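RimK-related lysine biosynthesis protein (Thermococcus kodakarensis, PDB 5K2M) probably catalyses, as a LysX-type ATP-grasp ligase, the ATP- and magnesium-dependent joining of an amino acid to a carrier protein during lysine biosynthesis. Local coordinates at residues A[164-173]-A[185-194]; A[221-229]-A[240-248]. All coordinates share one frame; numbering follows the deposited sequence.

Contact 1: residues A[164-173]-A[185-194]. With ADP (adenosine-5'-diphosphate), chain O; PO4 (phosphate ion), chain P.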
loop_
_atom_site.group_PDB
_atom_site.type_symbol
_atom_site.label_atom_id
_atom_site.label_comp_id
_atom_site.label_asym_id
_atom_site.label_seq_id
_atom_site.Cartn_x
_atom_site.Cartn_y
_atom_site.Cartn_z
ATOM N N PHE A 164 -12.773 -59.147 -6.183
ATOM C CA PHE A 164 -12.439 -59.697 -7.497
ATOM C C PHE A 164 -13.679 -60.373 -8.065
ATOM O O PHE A 164 -14.226 -61.301 -7.467
ATOM C CB PHE A 164 -11.287 -60.688 -7.423
ATOM C CG PHE A 164 -10.966 -61.351 -8.741
ATOM C CD1 PHE A 164 -10.285 -60.662 -9.738
ATOM C CD2 PHE A 164 -11.326 -62.669 -8.978
ATOM C CE1 PHE A 164 -9.983 -61.270 -10.946
ATOM C CE2 PHE A 164 -11.015 -63.284 -10.184
ATOM C CZ PHE A 164 -10.354 -62.581 -11.173
ATOM N N VAL A 165 -14.134 -59.888 -9.214
ATOM C CA VAL A 165 -15.291 -60.466 -9.872
ATOM C C VAL A 165 -14.830 -61.507 -10.890
ATOM O O VAL A 165 -13.964 -61.228 -11.721
ATOM C CB VAL A 165 -16.143 -59.380 -10.544
ATOM C CG1 VAL A 165 -17.325 -60.006 -11.264
ATOM C CG2 VAL A 165 -16.605 -58.360 -9.512
ATOM N N GLU A 166 -15.406 -62.709 -10.808
ATOM C CA GLU A 166 -15.084 -63.795 -11.729
ATOM C C GLU A 166 -15.932 -63.631 -12.973
ATOM O O GLU A 166 -17.094 -64.017 -12.994
ATOM C CB GLU A 166 -15.335 -65.160 -11.083
ATOM C CG GLU A 166 -14.418 -65.449 -9.902
ATOM C CD GLU A 166 -14.704 -66.784 -9.237
ATOM O OE1 GLU A 166 -14.514 -66.881 -8.010
ATOM O OE2 GLU A 166 -15.127 -67.739 -9.930
ATOM N N LYS A 167 -15.334 -63.042 -14.001
ATOM C CA LYS A 167 -16.033 -62.728 -15.235
ATOM C C LYS A 167 -15.793 -63.881 -16.196
ATOM O O LYS A 167 -14.800 -64.599 -16.051
ATOM C CB LYS A 167 -15.485 -61.430 -15.854
ATOM C CG LYS A 167 -15.279 -60.275 -14.874
ATOM C CD LYS A 167 -14.761 -59.004 -15.544
ATOM C CE LYS A 167 -13.383 -59.159 -16.205
ATOM N NZ LYS A 167 -12.276 -59.494 -15.262
ATOM N N PRO A 168 -16.672 -64.047 -17.199
ATOM C CA PRO A 168 -16.508 -65.142 -18.163
ATOM C C PRO A 168 -15.546 -64.801 -19.311
ATOM O O PRO A 168 -15.945 -64.783 -20.466
ATOM C CB PRO A 168 -17.936 -65.358 -18.676
ATOM C CG PRO A 168 -18.571 -64.005 -18.584
ATOM C CD PRO A 168 -17.918 -63.290 -17.425
ATOM N N GLY A 169 -14.287 -64.517 -18.982
ATOM C CA GLY A 169 -13.256 -64.239 -19.990
ATOM C C GLY A 169 -13.425 -62.940 -20.767
ATOM O O GLY A 169 -12.789 -62.747 -21.800
ATOM N N ARG A 170 -14.256 -62.033 -20.257
ATOM C CA ARG A 170 -14.587 -60.797 -20.968
ATOM C C ARG A 170 -15.304 -59.827 -20.050
ATOM O O ARG A 170 -15.832 -60.208 -19.009
ATOM C CB ARG A 170 -15.518 -61.094 -22.147
ATOM C CG ARG A 170 -16.908 -61.534 -21.696
ATOM C CD ARG A 170 -17.738 -62.162 -22.798
ATOM N NE ARG A 170 -19.116 -62.360 -22.363
ATOM C CZ ARG A 170 -20.078 -62.907 -23.108
ATOM N NH1 ARG A 170 -19.829 -63.323 -24.343
ATOM N NH2 ARG A 170 -21.305 -63.037 -22.619
ATOM N N ASP A 171 -15.355 -58.570 -20.461
ATOM C CA ASP A 171 -16.276 -57.634 -19.852
ATOM C C ASP A 171 -16.979 -56.856 -20.952
ATOM O O ASP A 171 -16.835 -57.178 -22.135
ATOM C CB ASP A 171 -15.582 -56.758 -18.804
ATOM C CG ASP A 171 -14.782 -55.619 -19.394
ATOM O OD1 ASP A 171 -14.390 -55.670 -20.571
ATOM O OD2 ASP A 171 -14.528 -54.656 -18.641
ATOM N N ILE A 172 -17.767 -55.863 -20.560
ATOM C CA ILE A 172 -18.667 -55.183 -21.496
ATOM C C ILE A 172 -18.351 -53.707 -21.475
ATOM O O ILE A 172 -18.130 -53.128 -20.421
ATOM C CB ILE A 172 -20.149 -55.412 -21.112
ATOM C CG1 ILE A 172 -20.525 -56.880 -21.341
ATOM C CG2 ILE A 172 -21.087 -54.482 -21.895
ATOM C CD1 ILE A 172 -21.698 -57.330 -20.486
ATOM N N ARG A 173 -18.310 -53.116 -22.657
ATOM C CA ARG A 173 -18.106 -51.701 -22.802
ATOM C C ARG A 173 -19.269 -51.125 -23.595
ATOM O O ARG A 173 -19.441 -51.466 -24.755
ATOM C CB ARG A 173 -16.787 -51.470 -23.526
ATOM C CG ARG A 173 -16.602 -50.060 -24.030
ATOM C CD ARG A 173 -16.594 -49.054 -22.890
ATOM N NE ARG A 173 -15.651 -48.004 -23.241
ATOM C CZ ARG A 173 -14.552 -47.664 -22.580
ATOM N NH1 ARG A 173 -14.195 -48.227 -21.433
ATOM N NH2 ARG A 173 -13.824 -46.681 -23.077
ATOM N N ILE A 185 -19.999 -53.399 -26.816
ATOM C CA ILE A 185 -19.113 -54.487 -27.227
ATOM C C ILE A 185 -18.728 -55.352 -26.034
ATOM O O ILE A 185 -18.800 -54.903 -24.884
ATOM C CB ILE A 185 -17.799 -53.967 -27.838
ATOM C CG1 ILE A 185 -17.056 -53.045 -26.845
ATOM C CG2 ILE A 185 -18.080 -53.229 -29.132
ATOM C CD1 ILE A 185 -15.612 -52.763 -27.214
ATOM N N TYR A 186 -18.338 -56.592 -26.314
ATOM C CA TYR A 186 -17.593 -57.378 -25.358
ATOM C C TYR A 186 -16.116 -57.066 -25.609
ATOM O O TYR A 186 -15.732 -56.795 -26.748
ATOM C CB TYR A 186 -17.861 -58.873 -25.532
ATOM C CG TYR A 186 -19.299 -59.284 -25.272
ATOM C CD1 TYR A 186 -19.817 -59.287 -23.983
ATOM C CD2 TYR A 186 -20.136 -59.687 -26.319
ATOM C CE1 TYR A 186 -21.134 -59.661 -23.746
ATOM C CE2 TYR A 186 -21.451 -60.057 -26.092
ATOM C CZ TYR A 186 -21.940 -60.046 -24.805
ATOM O OH TYR A 186 -23.236 -60.414 -24.569
ATOM N N ARG A 187 -15.317 -57.062 -24.544
ATOM C CA ARG A 187 -13.861 -57.037 -24.644
ATOM C C ARG A 187 -13.324 -58.360 -24.092
ATOM O O ARG A 187 -13.350 -58.577 -22.882
ATOM C CB ARG A 187 -13.281 -55.859 -23.856
ATOM C CG ARG A 187 -13.677 -54.486 -24.383
ATOM C CD ARG A 187 -13.036 -53.355 -23.596
ATOM N NE ARG A 187 -13.557 -53.258 -22.233
ATOM C CZ ARG A 187 -13.412 -52.200 -21.430
ATOM N NH1 ARG A 187 -12.763 -51.108 -21.823
ATOM N NH2 ARG A 187 -13.944 -52.225 -20.220
ATOM N N TYR A 188 -12.864 -59.238 -24.987
ATOM C CA TYR A 188 -12.365 -60.571 -24.629
ATOM C C TYR A 188 -10.865 -60.556 -24.338
ATOM O O TYR A 188 -10.099 -59.870 -25.009
ATOM C CB TYR A 188 -12.621 -61.577 -25.771
ATOM C CG TYR A 188 -14.061 -62.033 -25.917
ATOM C CD1 TYR A 188 -14.553 -63.096 -25.170
ATOM C CD2 TYR A 188 -14.930 -61.401 -26.806
ATOM C CE1 TYR A 188 -15.869 -63.517 -25.297
ATOM C CE2 TYR A 188 -16.249 -61.814 -26.938
ATOM C CZ TYR A 188 -16.709 -62.875 -26.182
ATOM O OH TYR A 188 -18.007 -63.297 -26.306
ATOM N N SER A 189 -10.450 -61.358 -23.364
ATOM C CA SER A 189 -9.032 -61.540 -23.066
ATOM C C SER A 189 -8.856 -62.817 -22.266
ATOM O O SER A 189 -9.744 -63.215 -21.524
ATOM C CB SER A 189 -8.479 -60.347 -22.272
ATOM O OG SER A 189 -7.102 -60.508 -21.967
ATOM N N ASN A 190 -7.714 -63.469 -22.429
ATOM C CA ASN A 190 -7.363 -64.554 -21.522
ATOM C C ASN A 190 -6.634 -64.048 -20.272
ATOM O O ASN A 190 -6.305 -64.830 -19.401
ATOM C CB ASN A 190 -6.612 -65.700 -22.225
ATOM C CG ASN A 190 -5.549 -65.219 -23.189
ATOM O OD1 ASN A 190 -5.388 -65.784 -24.279
ATOM N ND2 ASN A 190 -4.811 -64.176 -22.799
ATOM N N HIS A 191 -6.407 -62.738 -20.174
ATOM C CA HIS A 191 -6.025 -62.119 -18.903
ATOM C C HIS A 191 -7.274 -61.476 -18.279
ATOM O O HIS A 191 -8.161 -61.021 -19.009
ATOM C CB HIS A 191 -4.919 -61.085 -19.118
ATOM C CG HIS A 191 -4.173 -60.727 -17.867
ATOM N ND1 HIS A 191 -4.422 -59.573 -17.153
ATOM C CD2 HIS A 191 -3.186 -61.374 -17.201
ATOM C CE1 HIS A 191 -3.617 -59.521 -16.107
ATOM N NE2 HIS A 191 -2.857 -60.601 -16.112
ATOM N N TRP A 192 -7.343 -61.443 -16.943
ATOM C CA TRP A 192 -8.490 -60.840 -16.227
ATOM C C TRP A 192 -8.679 -59.337 -16.483
ATOM O O TRP A 192 -9.784 -58.814 -16.322
ATOM C CB TRP A 192 -8.429 -61.119 -14.708
ATOM C CG TRP A 192 -7.357 -60.386 -13.976
ATOM C CD1 TRP A 192 -6.062 -60.773 -13.835
ATOM C CD2 TRP A 192 -7.481 -59.138 -13.273
ATOM N NE1 TRP A 192 -5.368 -59.852 -13.094
ATOM C CE2 TRP A 192 -6.212 -58.837 -12.732
ATOM C CE3 TRP A 192 -8.537 -58.247 -13.054
ATOM C CZ2 TRP A 192 -5.967 -57.680 -11.984
ATOM C CZ3 TRP A 192 -8.300 -57.098 -12.302
ATOM C CH2 TRP A 192 -7.021 -56.824 -11.776
ATOM N N ILE A 193 -7.608 -58.656 -16.885
ATOM C CA ILE A 193 -7.675 -57.262 -17.345
ATOM C C ILE A 193 -7.930 -57.226 -18.863
ATOM O O ILE A 193 -7.062 -57.597 -19.658
ATOM C CB ILE A 193 -6.375 -56.487 -17.018
ATOM C CG1 ILE A 193 -6.064 -56.571 -15.520
ATOM C CG2 ILE A 193 -6.502 -55.029 -17.443
ATOM C CD1 ILE A 193 -4.638 -56.180 -15.156
ATOM N N THR A 194 -9.112 -56.759 -19.255
ATOM C CA THR A 194 -9.590 -56.877 -20.639
ATOM C C THR A 194 -9.471 -55.626 -21.517
ATOM O O THR A 194 -9.958 -55.645 -22.636
ATOM C CB THR A 194 -11.092 -57.244 -20.654
ATOM O OG1 THR A 194 -11.823 -56.242 -19.936
ATOM C CG2 THR A 194 -11.334 -58.600 -20.022
HETATM P PB ADP O . -9.443 -48.642 -16.072
HETATM O O1B ADP O . -9.995 -49.345 -17.281
HETATM O O2B ADP O . -7.941 -48.720 -15.940
HETATM O O3B ADP O . -9.936 -47.231 -15.861
HETATM P PA ADP O . -11.096 -50.619 -14.752
HETATM O O1A ADP O . -12.062 -50.477 -15.912
HETATM O O2A ADP O . -11.712 -50.616 -13.391
HETATM O O3A ADP O . -9.944 -49.502 -14.794
HETATM O "O5'" ADP O . -10.260 -51.977 -14.917
HETATM C "C5'" ADP O . -9.722 -52.369 -16.160
HETATM C "C4'" ADP O . -10.145 -53.793 -16.478
HETATM O "O4'" ADP O . -9.661 -54.674 -15.458
HETATM C "C3'" ADP O . -11.646 -54.016 -16.563
HETATM O "O3'" ADP O . -12.147 -53.783 -17.888
HETATM C "C2'" ADP O . -11.758 -55.471 -16.150
HETATM O "O2'" ADP O . -11.495 -56.358 -17.235
HETATM C "C1'" ADP O . -10.642 -55.656 -15.149
HETATM N N9 ADP O . -11.140 -55.434 -13.784
HETATM C C8 ADP O . -11.147 -54.262 -13.115
HETATM N N7 ADP O . -11.689 -54.394 -11.891
HETATM C C5 ADP O . -12.053 -55.684 -11.777
HETATM C C6 ADP O . -12.665 -56.511 -10.738
HETATM N N6 ADP O . -13.020 -55.968 -9.554
HETATM N N1 ADP O . -12.859 -57.815 -11.018
HETATM C C2 ADP O . -12.515 -58.364 -12.191
HETATM N N3 ADP O . -11.951 -57.679 -13.185
HETATM C C4 ADP O . -11.697 -56.363 -13.031
HETATM P P PO4 P . -10.808 -47.496 -19.881
HETATM O O1 PO4 P . -11.561 -48.734 -19.456
HETATM O O2 PO4 P . -9.561 -47.848 -20.679
HETATM O O3 PO4 P . -11.730 -46.669 -20.742
HETATM O O4 PO4 P . -10.359 -46.720 -18.679
#

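Contact 2: residues A[221-229]-A[240-248]. With MG (magnesium ion), chain R; MG (magnesium ion), chain Q; ADP (adenosine-5'-diphosphate), chain O.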
loop_
_atom_site.group_PDB
_atom_site.type_symbol
_atom_site.label_atom_id
_atom_site.label_comp_id
_atom_site.label_asym_id
_atom_site.label_seq_id
_atom_site.Cartn_x
_atom_site.Cartn_y
_atom_site.Cartn_z
ATOM N N PHE A 221 -25.373 -39.790 -13.502
ATOM C CA PHE A 221 -24.620 -38.576 -13.768
ATOM C C PHE A 221 -25.474 -37.473 -14.394
ATOM O O PHE A 221 -25.325 -36.306 -14.033
ATOM C CB PHE A 221 -23.385 -38.916 -14.622
ATOM C CG PHE A 221 -22.413 -39.793 -13.890
ATOM C CD1 PHE A 221 -21.458 -39.235 -13.051
ATOM C CD2 PHE A 221 -22.530 -41.175 -13.944
ATOM C CE1 PHE A 221 -20.598 -40.036 -12.317
ATOM C CE2 PHE A 221 -21.673 -41.980 -13.217
ATOM C CZ PHE A 221 -20.696 -41.407 -12.407
ATOM N N GLY A 222 -26.340 -37.834 -15.337
ATOM C CA GLY A 222 -27.341 -36.906 -15.866
ATOM C C GLY A 222 -26.887 -35.980 -16.981
ATOM O O GLY A 222 -27.620 -35.074 -17.369
ATOM N N GLU A 223 -25.692 -36.200 -17.514
ATOM C CA GLU A 223 -25.191 -35.379 -18.608
ATOM C C GLU A 223 -24.086 -36.107 -19.335
ATOM O O GLU A 223 -23.528 -37.088 -18.829
ATOM C CB GLU A 223 -24.631 -34.043 -18.083
ATOM C CG GLU A 223 -23.575 -34.196 -16.994
ATOM C CD GLU A 223 -22.807 -32.909 -16.687
ATOM O OE1 GLU A 223 -22.753 -32.513 -15.507
ATOM O OE2 GLU A 223 -22.224 -32.294 -17.602
ATOM N N GLY A 224 -23.778 -35.610 -20.526
ATOM C CA GLY A 224 -22.528 -35.931 -21.202
ATOM C C GLY A 224 -22.502 -37.199 -22.025
ATOM O O GLY A 224 -23.533 -37.818 -22.293
ATOM N N ALA A 225 -21.290 -37.551 -22.446
ATOM C CA ALA A 225 -21.038 -38.718 -23.262
ATOM C C ALA A 225 -20.124 -39.631 -22.464
ATOM O O ALA A 225 -19.018 -39.236 -22.115
ATOM C CB ALA A 225 -20.371 -38.295 -24.536
ATOM N N LEU A 226 -20.602 -40.831 -22.154
ATOM C CA LEU A 226 -19.887 -41.748 -21.275
ATOM C C LEU A 226 -19.671 -43.112 -21.907
ATOM O O LEU A 226 -20.588 -43.691 -22.498
ATOM C CB LEU A 226 -20.641 -41.922 -19.944
ATOM C CG LEU A 226 -20.684 -40.725 -18.984
ATOM C CD1 LEU A 226 -21.557 -41.058 -17.782
ATOM C CD2 LEU A 226 -19.294 -40.285 -18.531
ATOM N N ALA A 227 -18.447 -43.619 -21.766
ATOM C CA ALA A 227 -18.165 -45.027 -22.005
ATOM C C ALA A 227 -18.234 -45.726 -20.671
ATOM O O ALA A 227 -17.512 -45.380 -19.746
ATOM C CB ALA A 227 -16.799 -45.217 -22.628
ATOM N N ILE A 228 -19.103 -46.714 -20.588
ATOM C CA ILE A 228 -19.394 -47.392 -19.351
ATOM C C ILE A 228 -18.816 -48.804 -19.415
ATOM O O ILE A 228 -18.892 -49.449 -20.460
ATOM C CB ILE A 228 -20.915 -47.425 -19.131
ATOM C CG1 ILE A 228 -21.458 -45.990 -19.183
ATOM C CG2 ILE A 228 -21.246 -48.101 -17.797
ATOM C CD1 ILE A 228 -22.937 -45.889 -19.426
ATOM N N ASP A 229 -18.208 -49.249 -18.311
ATOM C CA ASP A 229 -17.666 -50.613 -18.180
ATOM C C ASP A 229 -18.554 -51.476 -17.282
ATOM O O ASP A 229 -18.779 -51.130 -16.125
ATOM C CB ASP A 229 -16.283 -50.597 -17.540
ATOM C CG ASP A 229 -15.245 -49.865 -18.373
ATOM O OD1 ASP A 229 -15.609 -49.043 -19.235
ATOM O OD2 ASP A 229 -14.041 -50.111 -18.135
ATOM N N ASN A 240 -18.936 -51.132 -13.277
ATOM C CA ASN A 240 -17.622 -51.040 -12.673
ATOM C C ASN A 240 -17.149 -49.594 -12.649
ATOM O O ASN A 240 -16.763 -49.058 -11.604
ATOM C CB ASN A 240 -16.621 -51.905 -13.437
ATOM C CG ASN A 240 -15.189 -51.641 -13.010
ATOM O OD1 ASN A 240 -14.891 -51.615 -11.820
ATOM N ND2 ASN A 240 -14.302 -51.429 -13.975
ATOM N N GLU A 241 -17.216 -48.970 -13.815
ATOM C CA GLU A 241 -16.584 -47.700 -14.050
ATOM C C GLU A 241 -17.297 -46.953 -15.166
ATOM O O GLU A 241 -17.939 -47.570 -16.002
ATOM C CB GLU A 241 -15.166 -48.004 -14.503
ATOM C CG GLU A 241 -14.303 -46.797 -14.598
ATOM C CD GLU A 241 -13.214 -46.912 -15.624
ATOM O OE1 GLU A 241 -13.207 -47.819 -16.489
ATOM O OE2 GLU A 241 -12.368 -46.024 -15.569
ATOM N N VAL A 242 -17.162 -45.632 -15.179
ATOM C CA VAL A 242 -17.567 -44.800 -16.316
ATOM C C VAL A 242 -16.347 -43.971 -16.746
ATOM O O VAL A 242 -15.462 -43.729 -15.936
ATOM C CB VAL A 242 -18.778 -43.906 -15.964
ATOM C CG1 VAL A 242 -19.989 -44.768 -15.605
ATOM C CG2 VAL A 242 -18.461 -42.969 -14.810
ATOM N N ASN A 243 -16.296 -43.559 -18.013
ATOM C CA ASN A 243 -15.118 -42.886 -18.580
ATOM C C ASN A 243 -15.526 -41.666 -19.399
ATOM O O ASN A 243 -16.253 -41.817 -20.374
ATOM C CB ASN A 243 -14.372 -43.844 -19.487
ATOM C CG ASN A 243 -13.771 -45.008 -18.740
ATOM O OD1 ASN A 243 -12.686 -44.892 -18.152
ATOM N ND2 ASN A 243 -14.454 -46.158 -18.776
ATOM N N PRO A 244 -15.068 -40.460 -19.013
ATOM C CA PRO A 244 -15.477 -39.223 -19.688
ATOM C C PRO A 244 -14.656 -38.757 -20.904
ATOM O O PRO A 244 -14.978 -37.714 -21.470
ATOM C CB PRO A 244 -15.388 -38.191 -18.569
ATOM C CG PRO A 244 -14.257 -38.669 -17.731
ATOM C CD PRO A 244 -14.270 -40.177 -17.806
ATOM N N ASN A 245 -13.619 -39.479 -21.309
ATOM C CA ASN A 245 -12.937 -39.179 -22.582
ATOM C C ASN A 245 -12.872 -40.442 -23.417
ATOM O O ASN A 245 -11.805 -40.968 -23.707
ATOM C CB ASN A 245 -11.529 -38.594 -22.370
ATOM C CG ASN A 245 -10.927 -37.989 -23.661
ATOM O OD1 ASN A 245 -11.595 -37.862 -24.697
ATOM N ND2 ASN A 245 -9.650 -37.611 -23.591
ATOM N N MET A 246 -14.046 -40.925 -23.785
ATOM C CA MET A 246 -14.200 -42.217 -24.458
ATOM C C MET A 246 -13.273 -42.455 -25.658
ATOM O O MET A 246 -13.146 -41.613 -26.550
ATOM C CB MET A 246 -15.656 -42.380 -24.904
ATOM C CG MET A 246 -16.160 -41.294 -25.845
ATOM S SD MET A 246 -17.838 -41.563 -26.456
ATOM C CE MET A 246 -18.729 -41.674 -24.918
ATOM N N GLU A 247 -12.619 -43.606 -25.677
ATOM C CA GLU A 247 -12.080 -44.132 -26.925
ATOM C C GLU A 247 -13.118 -45.098 -27.480
ATOM O O GLU A 247 -13.908 -45.684 -26.724
ATOM C CB GLU A 247 -10.712 -44.799 -26.719
ATOM C CG GLU A 247 -9.538 -43.816 -26.651
ATOM C CD GLU A 247 -8.214 -44.503 -26.354
ATOM O OE1 GLU A 247 -8.124 -45.166 -25.314
ATOM O OE2 GLU A 247 -7.258 -44.385 -27.150
ATOM N N PHE A 248 -13.146 -45.240 -28.802
ATOM C CA PHE A 248 -14.195 -46.017 -29.459
ATOM C C PHE A 248 -13.862 -46.578 -30.840
ATOM O O PHE A 248 -14.740 -47.159 -31.487
ATOM C CB PHE A 248 -15.482 -45.169 -29.543
ATOM C CG PHE A 248 -15.305 -43.846 -30.238
ATOM C CD1 PHE A 248 -15.298 -43.764 -31.627
ATOM C CD2 PHE A 248 -15.170 -42.673 -29.502
ATOM C CE1 PHE A 248 -15.134 -42.543 -32.264
ATOM C CE2 PHE A 248 -15.016 -41.452 -30.129
ATOM C CZ PHE A 248 -14.995 -41.383 -31.511
HETATM MG MG MG R . -11.415 -46.167 -17.241
HETATM MG MG MG Q . -12.166 -49.510 -17.702
HETATM P PB ADP O . -9.443 -48.642 -16.072
HETATM O O1B ADP O . -9.995 -49.345 -17.281
HETATM O O2B ADP O . -7.941 -48.720 -15.940
HETATM O O3B ADP O . -9.936 -47.231 -15.861
HETATM P PA ADP O . -11.096 -50.619 -14.752
HETATM O O1A ADP O . -12.062 -50.477 -15.912
HETATM O O2A ADP O . -11.712 -50.616 -13.391
HETATM O O3A ADP O . -9.944 -49.502 -14.794
HETATM O "O5'" ADP O . -10.260 -51.977 -14.917
HETATM C "C5'" ADP O . -9.722 -52.369 -16.160
HETATM C "C4'" ADP O . -10.145 -53.793 -16.478
HETATM O "O4'" ADP O . -9.661 -54.674 -15.458
HETATM C "C3'" ADP O . -11.646 -54.016 -16.563
HETATM O "O3'" ADP O . -12.147 -53.783 -17.888
HETATM C "C2'" ADP O . -11.758 -55.471 -16.150
HETATM O "O2'" ADP O . -11.495 -56.358 -17.235
HETATM C "C1'" ADP O . -10.642 -55.656 -15.149
HETATM N N9 ADP O . -11.140 -55.434 -13.784
HETATM C C8 ADP O . -11.147 -54.262 -13.115
HETATM N N7 ADP O . -11.689 -54.394 -11.891
HETATM C C5 ADP O . -12.053 -55.684 -11.777
HETATM C C6 ADP O . -12.665 -56.511 -10.738
HETATM N N6 ADP O . -13.020 -55.968 -9.554
HETATM N N1 ADP O . -12.859 -57.815 -11.018
HETATM C C2 ADP O . -12.515 -58.364 -12.191
HETATM N N3 ADP O . -11.951 -57.679 -13.185
HETATM C C4 ADP O . -11.697 -56.363 -13.031
HETATM O O HOH W 1 -11.737 -51.331 -18.765
HETATM O O HOH W 2 -10.468 -44.309 -16.517
#

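Contact 1: residues A[164-173]-A[185-194]
R170 and its two tyrosine neighbours, Y186 and Y188, cover one face of the antiparallel hairpin of strands 170-177 and 180-188. The R170 chain starts wedged between its own backbone N and carbonyl carbon (chi1 69°), which sends it along the Y188 ring. Its CB sits over that ring, 4.1 Å from the Y188 centroid in a CH-pi contact, and CD passes 3.4 Å from Y188 CE1. From NE onward the group lies flat on Y186: CZ of R170 stands 3.8 Å from the Y186 centroid, with the planes only 14° apart, a stacked cation-pi pair. At the tip, NH1 of R170 still reaches Y188, giving an in-plane hydrogen bond to its OH at 2.7 Å, while NH2 turns to a salt bridge with E232 on strand 225-233.

On the face of D171 and R187, these two side chains turn to the nucleotide. R187 grips D171 side-on, NE to OD1 at 3.0 Å and NH2 to OD2 also at 3.0 Å, both on the syn side, with the two flat groups 5° from coplanar. T194 OG1 reaches the same D171 OD1 at 2.7 Å, but from above the carboxylate. ADP completes the network: O3' donates to D171 OD2, and O2' is hydrogen-bonded to T194 OG1.

Beyond the hairpin, K167 NZ binds W192 O at 2.8 Å on a lone pair and also ADP N3, while V165 N binds ADP N1. The edge of F164 points at the W192 face in an offset edge-to-face pair, and the edge of W192 approaches the adenine. R187 and T194 hold D171 turned to the ribose, consistent with a pocket that fixes the nucleoside in ATP-grasp enzymes.

Contact 2: residues A[221-229]-A[240-248]
F221 and V242 meet from opposite directions in the dry part of this contact, CZ of F221 lying 3.6 Å from V242 CG2, with helices 74-80 and 83-90 packed against both. On the other side of strand 225-233, M246 folds back over the backbone: its CG lies between its own N and carbonyl carbon (chi1 59°), and the bent chain brings CE to 3.4 Å from L226 N. The M246 stem rests on A227, CB to CB at 3.8 Å. I228 and V242, side by side on the F221 face, are less closely fitted, CG1 of I228 being 4.1 Å from V242 CG1.

At the other end the strands 225-233 and 236-243 widen into a classic beta bulge, N240 and E241 both standing opposite D229. Here bound ions, phosphates and waters replace hydrocarbon. D229 OD2 binds the magnesium ion of chain Q at 2.0 Å, and E241 OE1 joins it at 2.3 Å, the two carboxylate planes 89° apart. E241 OE2 holds the magnesium ion of chain R at 1.9 Å, with a longer bond from OE1, so one carboxylate bridges both metals. N243 OD1 binds the chain R ion at 2.0 Å, while its ND2 makes weak bonds to E241 OE1 and A227 O. The chain Q ion also takes two ADP oxygens and the chain R ion one, each with a water, and N240 ND2 donates almost straight to ADP O2A.

Second-shell basic groups flank these acids: R173 forms a salt bridge with D229 OD1, and K83 lies beside E241. D229 OD2 and E241 OE1 can lie close because they share a cation; together the residues form the two-metal site that, as in other ATP-grasp enzymes, holds and probably polarises the nucleotide phosphates.

Contacts 1 and 2 are two hairpins of one antiparallel sheet, following each other along the chain and meeting where strand 170-177 runs beside strand 225-233. Residues 221-229 with 240-248 lie near the centre of the chain and are wholly buried where they touch; residues 164-173 with 185-194 lie farther out and are partly exposed, carrying aromatic and guanidinium groups on the face of R170. Both reach ADP, contact 1 from strand and loop residues at adenine and ribose, contact 2 at the phosphates through metals and N240. The two are also joined directly: R187 of contact 1 reaches D229 of contact 2, NH2 to OD2.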